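PDB 4INZ: soluble epoxide hydrolase from Bacillus megaterium, which is a single-chain soluble enzyme of the alpha/beta hydrolase fold family, with a mixed eight-stranded sheet and many helices. Local coordinates for residues A[86-91]-A[222-227]; A[123-128]-A[140-145]. The protein carries 1 engineered substitution. One frame throughout, in Å; residues are numbered along the deposited sequence.

Interaction 1: residues A[86-91]-A[222-227]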
loop_
_atom_site.group_PDB
_atom_site.type_symbol
_atom_site.label_atom_id
_atom_site.label_comp_id
_atom_site.label_asym_id
_atom_site.label_seq_id
_atom_site.Cartn_x
_atom_site.Cartn_y
_atom_site.Cartn_z
ATOM N N SER A 86 -16.922 -6.983 -1.860
ATOM C CA SER A 86 -16.229 -6.362 -2.983
ATOM C C SER A 86 -14.818 -5.905 -2.624
ATOM O O SER A 86 -14.060 -5.461 -3.496
ATOM C CB SER A 86 -17.033 -5.175 -3.512
ATOM O OG SER A 86 -18.295 -5.604 -4.003
ATOM N N TYR A 87 -14.468 -6.012 -1.343
ATOM C CA TYR A 87 -13.178 -5.513 -0.857
ATOM C C TYR A 87 -12.376 -6.583 -0.125
ATOM O O TYR A 87 -11.473 -6.276 0.655
ATOM C CB TYR A 87 -13.388 -4.286 0.026
ATOM C CG TYR A 87 -14.100 -3.185 -0.726
ATOM C CD1 TYR A 87 -13.392 -2.300 -1.535
ATOM C CD2 TYR A 87 -15.482 -3.059 -0.671
ATOM C CE1 TYR A 87 -14.041 -1.300 -2.246
ATOM C CE2 TYR A 87 -16.136 -2.069 -1.381
ATOM C CZ TYR A 87 -15.412 -1.192 -2.166
ATOM O OH TYR A 87 -16.073 -0.211 -2.878
ATOM N N GLU A 88 -12.714 -7.841 -0.391
ATOM C CA GLU A 88 -11.982 -8.978 0.156
ATOM C C GLU A 88 -10.665 -9.202 -0.584
ATOM O O GLU A 88 -10.547 -8.885 -1.764
ATOM C CB GLU A 88 -12.840 -10.244 0.070
ATOM C CG GLU A 88 -14.039 -10.226 0.988
ATOM C CD GLU A 88 -13.690 -10.673 2.400
ATOM O OE1 GLU A 88 -12.492 -10.924 2.671
ATOM O OE2 GLU A 88 -14.614 -10.785 3.236
ATOM N N ILE A 89 -9.689 -9.773 0.112
ATOM C CA ILE A 89 -8.339 -9.942 -0.429
ATOM C C ILE A 89 -8.288 -10.649 -1.793
ATOM O O ILE A 89 -7.529 -10.243 -2.666
ATOM C CB ILE A 89 -7.402 -10.661 0.577
ATOM C CG1 ILE A 89 -5.959 -10.671 0.062
ATOM C CG2 ILE A 89 -7.902 -12.078 0.869
ATOM C CD1 ILE A 89 -5.296 -9.277 0.009
ATOM N N ASP A 90 -9.091 -11.694 -1.989
ATOM C CA ASP A 90 -9.044 -12.406 -3.261
ATOM C C ASP A 90 -9.456 -11.493 -4.417
ATOM O O ASP A 90 -8.923 -11.597 -5.527
ATOM C CB ASP A 90 -9.939 -13.652 -3.241
ATOM C CG ASP A 90 -9.384 -14.766 -2.365
ATOM O OD1 ASP A 90 -8.228 -14.664 -1.916
ATOM O OD2 ASP A 90 -10.107 -15.761 -2.142
ATOM N N VAL A 91 -10.412 -10.606 -4.153
ATOM C CA VAL A 91 -10.880 -9.662 -5.161
ATOM C C VAL A 91 -9.780 -8.663 -5.490
ATOM O O VAL A 91 -9.485 -8.407 -6.658
ATOM C CB VAL A 91 -12.133 -8.906 -4.693
ATOM C CG1 VAL A 91 -12.583 -7.919 -5.768
ATOM C CG2 VAL A 91 -13.247 -9.896 -4.373
ATOM N N ASN A 222 -12.949 -6.548 6.620
ATOM C CA ASN A 222 -12.773 -7.942 6.230
ATOM C C ASN A 222 -11.570 -8.587 6.905
ATOM O O ASN A 222 -11.353 -9.789 6.768
ATOM C CB ASN A 222 -12.626 -8.068 4.714
ATOM C CG ASN A 222 -13.919 -7.784 3.982
ATOM O OD1 ASN A 222 -14.997 -8.145 4.450
ATOM N ND2 ASN A 222 -13.819 -7.140 2.828
ATOM N N LEU A 223 -10.785 -7.789 7.626
ATOM C CA LEU A 223 -9.587 -8.312 8.282
ATOM C C LEU A 223 -9.925 -9.382 9.316
ATOM O O LEU A 223 -10.883 -9.249 10.079
ATOM C CB LEU A 223 -8.785 -7.186 8.932
ATOM C CG LEU A 223 -8.137 -6.194 7.965
ATOM C CD1 LEU A 223 -7.549 -5.012 8.719
ATOM C CD2 LEU A 223 -7.065 -6.897 7.143
ATOM N N LYS A 224 -9.125 -10.443 9.336
ATOM C CA LYS A 224 -9.323 -11.532 10.283
ATOM C C LYS A 224 -8.169 -11.547 11.272
ATOM O O LYS A 224 -7.292 -12.409 11.213
ATOM C CB LYS A 224 -9.422 -12.869 9.546
ATOM C CG LYS A 224 -10.599 -12.945 8.579
ATOM C CD LYS A 224 -11.929 -12.866 9.323
ATOM C CE LYS A 224 -12.872 -11.836 8.704
ATOM N NZ LYS A 224 -13.259 -12.154 7.296
ATOM N N ILE A 225 -8.165 -10.570 12.171
ATOM C CA ILE A 225 -7.062 -10.407 13.112
ATOM C C ILE A 225 -7.577 -10.070 14.494
ATOM O O ILE A 225 -6.864 -9.470 15.295
ATOM C CB ILE A 225 -6.100 -9.279 12.666
ATOM C CG1 ILE A 225 -6.827 -7.928 12.631
ATOM C CG2 ILE A 225 -5.480 -9.611 11.318
ATOM C CD1 ILE A 225 -5.916 -6.740 12.340
ATOM N N PHE A 226 -8.815 -10.462 14.775
ATOM C CA PHE A 226 -9.466 -10.048 16.013
ATOM C C PHE A 226 -9.747 -11.195 16.987
ATOM O O PHE A 226 -9.539 -11.044 18.190
ATOM C CB PHE A 226 -10.731 -9.244 15.699
ATOM C CG PHE A 226 -10.477 -8.055 14.816
ATOM C CD1 PHE A 226 -9.756 -6.970 15.289
ATOM C CD2 PHE A 226 -10.936 -8.028 13.509
ATOM C CE1 PHE A 226 -9.509 -5.875 14.478
ATOM C CE2 PHE A 226 -10.691 -6.937 12.694
ATOM C CZ PHE A 226 -9.977 -5.860 13.179
ATOM N N THR A 227 -10.196 -12.339 16.474
ATOM C CA THR A 227 -10.474 -13.500 17.330
ATOM C C THR A 227 -9.216 -14.301 17.652
ATOM O O THR A 227 -8.203 -14.192 16.958
ATOM C CB THR A 227 -11.493 -14.463 16.689
ATOM O OG1 THR A 227 -10.906 -15.103 15.546
ATOM C CG2 THR A 227 -12.760 -13.716 16.273
#

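Interaction 2: residues A[123-128]-A[140-145]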
loop_
_atom_site.group_PDB
_atom_site.type_symbol
_atom_site.label_atom_id
_atom_site.label_comp_id
_atom_site.label_asym_id
_atom_site.label_seq_id
_atom_site.Cartn_x
_atom_site.Cartn_y
_atom_site.Cartn_z
ATOM N N PHE A 123 -0.081 -10.859 -3.360
ATOM C CA PHE A 123 -0.025 -11.084 -4.798
ATOM C C PHE A 123 1.305 -11.708 -5.224
ATOM O O PHE A 123 1.331 -12.623 -6.050
ATOM C CB PHE A 123 -0.252 -9.775 -5.564
ATOM C CG PHE A 123 -0.153 -9.933 -7.051
ATOM C CD1 PHE A 123 -1.233 -10.419 -7.780
ATOM C CD2 PHE A 123 1.026 -9.639 -7.717
ATOM C CE1 PHE A 123 -1.142 -10.584 -9.153
ATOM C CE2 PHE A 123 1.122 -9.795 -9.088
ATOM C CZ PHE A 123 0.035 -10.274 -9.809
ATOM N N ALA A 124 2.409 -11.202 -4.679
ATOM C CA ALA A 124 3.732 -11.727 -5.022
ATOM C C ALA A 124 3.881 -13.187 -4.599
ATOM O O ALA A 124 4.487 -13.991 -5.309
ATOM C CB ALA A 124 4.836 -10.871 -4.391
ATOM N N TYR A 125 3.330 -13.527 -3.438
ATOM C CA TYR A 125 3.389 -14.899 -2.947
ATOM C C TYR A 125 2.570 -15.844 -3.826
ATOM O O TYR A 125 2.989 -16.967 -4.110
ATOM C CB TYR A 125 2.901 -14.977 -1.497
ATOM C CG TYR A 125 3.995 -14.860 -0.455
ATOM C CD1 TYR A 125 4.643 -15.995 0.035
ATOM C CD2 TYR A 125 4.375 -13.620 0.048
ATOM C CE1 TYR A 125 5.641 -15.895 0.992
ATOM C CE2 TYR A 125 5.372 -13.510 1.003
ATOM C CZ TYR A 125 6.002 -14.651 1.473
ATOM O OH TYR A 125 6.994 -14.542 2.424
ATOM N N ARG A 126 1.398 -15.388 -4.253
ATOM C CA ARG A 126 0.496 -16.234 -5.025
ATOM C C ARG A 126 0.856 -16.253 -6.508
ATOM O O ARG A 126 0.682 -17.268 -7.184
ATOM C CB ARG A 126 -0.955 -15.787 -4.843
ATOM C CG ARG A 126 -1.469 -15.890 -3.418
ATOM C CD ARG A 126 -2.945 -15.526 -3.336
ATOM N NE ARG A 126 -3.464 -15.639 -1.975
ATOM C CZ ARG A 126 -4.680 -15.246 -1.601
ATOM N NH1 ARG A 126 -5.510 -14.705 -2.488
ATOM N NH2 ARG A 126 -5.065 -15.387 -0.336
ATOM N N TYR A 127 1.358 -15.131 -7.010
ATOM C CA TYR A 127 1.691 -15.008 -8.425
ATOM C C TYR A 127 3.112 -14.493 -8.617
ATOM O O TYR A 127 3.316 -13.471 -9.275
ATOM C CB TYR A 127 0.721 -14.052 -9.127
ATOM C CG TYR A 127 -0.719 -14.515 -9.184
ATOM C CD1 TYR A 127 -1.179 -15.282 -10.248
ATOM C CD2 TYR A 127 -1.626 -14.162 -8.192
ATOM C CE1 TYR A 127 -2.498 -15.699 -10.315
ATOM C CE2 TYR A 127 -2.950 -14.572 -8.252
ATOM C CZ TYR A 127 -3.379 -15.340 -9.314
ATOM O OH TYR A 127 -4.693 -15.751 -9.380
ATOM N N PRO A 128 4.102 -15.203 -8.058
ATOM C CA PRO A 128 5.482 -14.716 -8.133
ATOM C C PRO A 128 5.966 -14.526 -9.568
ATOM O O PRO A 128 6.889 -13.749 -9.795
ATOM C CB PRO A 128 6.283 -15.817 -7.432
ATOM C CG PRO A 128 5.404 -17.030 -7.489
ATOM C CD PRO A 128 4.014 -16.505 -7.378
ATOM N N PRO A 140 2.354 -4.374 6.164
ATOM C CA PRO A 140 2.520 -5.700 6.770
ATOM C C PRO A 140 3.063 -6.776 5.822
ATOM O O PRO A 140 2.493 -7.012 4.754
ATOM C CB PRO A 140 1.098 -6.051 7.206
ATOM C CG PRO A 140 0.231 -5.382 6.151
ATOM C CD PRO A 140 0.956 -4.093 5.793
ATOM N N HIS A 141 4.158 -7.421 6.220
ATOM C CA HIS A 141 4.559 -8.672 5.589
ATOM C C HIS A 141 3.597 -9.743 6.092
ATOM O O HIS A 141 3.285 -9.779 7.277
ATOM C CB HIS A 141 5.999 -9.044 5.963
ATOM C CG HIS A 141 6.437 -10.366 5.413
ATOM N ND1 HIS A 141 6.359 -11.539 6.135
ATOM C CD2 HIS A 141 6.942 -10.704 4.203
ATOM C CE1 HIS A 141 6.803 -12.540 5.395
ATOM N NE2 HIS A 141 7.159 -12.061 4.216
ATOM N N PRO A 142 3.102 -10.606 5.193
ATOM C CA PRO A 142 2.054 -11.559 5.586
ATOM C C PRO A 142 2.361 -12.356 6.854
ATOM O O PRO A 142 1.453 -12.607 7.647
ATOM C CB PRO A 142 1.968 -12.486 4.375
ATOM C CG PRO A 142 2.314 -11.590 3.225
ATOM C CD PRO A 142 3.405 -10.684 3.756
ATOM N N TYR A 143 3.614 -12.745 7.049
ATOM C CA TYR A 143 3.940 -13.635 8.164
ATOM C C TYR A 143 4.445 -12.900 9.399
ATOM O O TYR A 143 3.978 -13.161 10.509
ATOM C CB TYR A 143 4.931 -14.723 7.735
ATOM C CG TYR A 143 4.328 -15.749 6.801
ATOM C CD1 TYR A 143 4.369 -15.570 5.423
ATOM C CD2 TYR A 143 3.699 -16.889 7.299
ATOM C CE1 TYR A 143 3.811 -16.497 4.564
ATOM C CE2 TYR A 143 3.141 -17.825 6.449
ATOM C CZ TYR A 143 3.199 -17.626 5.083
ATOM O OH TYR A 143 2.646 -18.556 4.233
ATOM N N THR A 144 5.395 -11.985 9.222
ATOM C CA THR A 144 5.926 -11.277 10.377
ATOM C C THR A 144 4.866 -10.408 11.048
ATOM O O THR A 144 4.911 -10.203 12.258
ATOM C CB THR A 144 7.191 -10.440 10.052
ATOM O OG1 THR A 144 6.861 -9.376 9.146
ATOM C CG2 THR A 144 8.288 -11.323 9.453
ATOM N N PHE A 145 3.906 -9.902 10.273
ATOM C CA PHE A 145 2.880 -9.051 10.867
ATOM C C PHE A 145 2.019 -9.807 11.869
ATOM O O PHE A 145 1.702 -9.291 12.943
ATOM C CB PHE A 145 1.982 -8.404 9.812
ATOM C CG PHE A 145 0.978 -7.454 10.394
ATOM C CD1 PHE A 145 1.398 -6.315 11.069
ATOM C CD2 PHE A 145 -0.382 -7.693 10.274
ATOM C CE1 PHE A 145 0.482 -5.432 11.607
ATOM C CE2 PHE A 145 -1.302 -6.810 10.813
ATOM C CZ PHE A 145 -0.868 -5.683 11.484
#

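Interaction 1: residues A[86-91]-A[222-227]
Glu88 and Asn222 are the residues whose backbones come nearest, with Glu88 CA 6.2 Å from Asn222 CA; Glu88 is the N-cap of helix 89-102, and Asn222 lies in the loop after helix 213-220. In this alpha/beta hydrolase fold, the contact joins the turn leading into helix 89-102 of the core to the helical insertion between strands 131-137 and 248-253, which probably corresponds to the cap of the family. The Asn222 amide is the centre of the contact. The CB of Asn222 points toward 86-91, and Asn222 ND2 gives a weak hydrogen bond to the carbonyl Tyr87 O at 3.3 Å, bent to 150° at the hydrogen. ND2 also bonds to Leu84 O. Two carbonyls thus hold the amide nitrogen and set which way the amide is turned.

Glu88 packs on this amide. Its chain bends at chi2 (-84°), which lays the carboxylate against the amide with the two planes 18° apart, in a stack. Glu88 CD is 3.3 Å from Asn222 CG. The acceptors OE2 of Glu88 and OD1 of Asn222 are only 2.9 Å apart, a tight approach without a hydrogen bond. Lys224 brings an opposite charge near: Lys224 NZ is 4.5 Å from Glu88 OE2, too far for a salt bridge. The Tyr87 ring leads away from the loop, and its OH bonds to Ser215 OG and Pro81 O. Within the loop, Lys224 NZ turns back to Asn222 O in a weak hydrogen bond of 3.1 Å.

Interaction 2: residues A[123-128]-A[140-145]
Tyr125 meets His141, Pro142 and Tyr143, and all four residues are buried. They join the C-terminal end of helix 115-126 to the start of helix 142-151 in the alpha/beta hydrolase fold. The polar part is one hydrogen bond, 3.1 Å from Tyr125 OH to His141 NE2. Either atom could be the donor. The bond runs between ring edges: the hydroxyl lies near the plane of the imidazole, and NE2 lies near the plane of the phenol. The two side chains cross at about a right angle. Tyr125 OH has a second partner in Glu242 O, so the buried hydroxyl is held from two parts of the chain.

The other nitrogen of the imidazole serves the helix start. His141 is the N-cap, and His141 ND1 accepts a hydrogen bond from Thr144 N at 3.3 Å. The bond is nearly straight, 173° at the hydrogen, and Thr144 N is almost exactly in the ring plane. Bonds at both ring nitrogens fix the rotation of the imidazole. CG stands anti to the backbone N (chi1 176°), and NE2 thereby reaches Tyr125.

The apolar contacts belong to an aromatic cluster of Tyr125, His141 and Tyr143. Tyr125 CE1 lies 4.1 Å from Tyr143 CE1, and the two phenol rings are inclined at 54°. Pro142 CG lies 4.2 Å from Tyr125 CE2. Pro142 CD packs 3.4 Å above one face of the His141 ring. Tyr143 OH is bonded to Glu241 O.

Trp121 of helix 115-126 meets the His141 ring edge-to-face, and Tyr270 joins the cluster from a loop. On another side of helix 115-126, Phe123 packs against helix 89-102 and Val131 of strand 131-137.

In the fold
From the N terminus, the chain passes through the first four strands before reaching 86-91 at the start of helix 89-102. Strand 108-112 and helix 115-126 follow. Interaction 2 then closes a short loop around strand 131-137, bringing 140-145 back to the end of helix 115-126. The chain continues through a run of helices to 222-227, where interaction 1 closes a much longer loop that contains the whole of interaction 2. The two contacts do not cross. A salt bridge from Asp90 OD1 to Arg126 NH1, 2.8 Å, links them. Interaction 2 ties helix 115-126 to the start of the helical run, and interaction 1 ties the entry to helix 89-102 to the loop between helices 213-220 and 228-231.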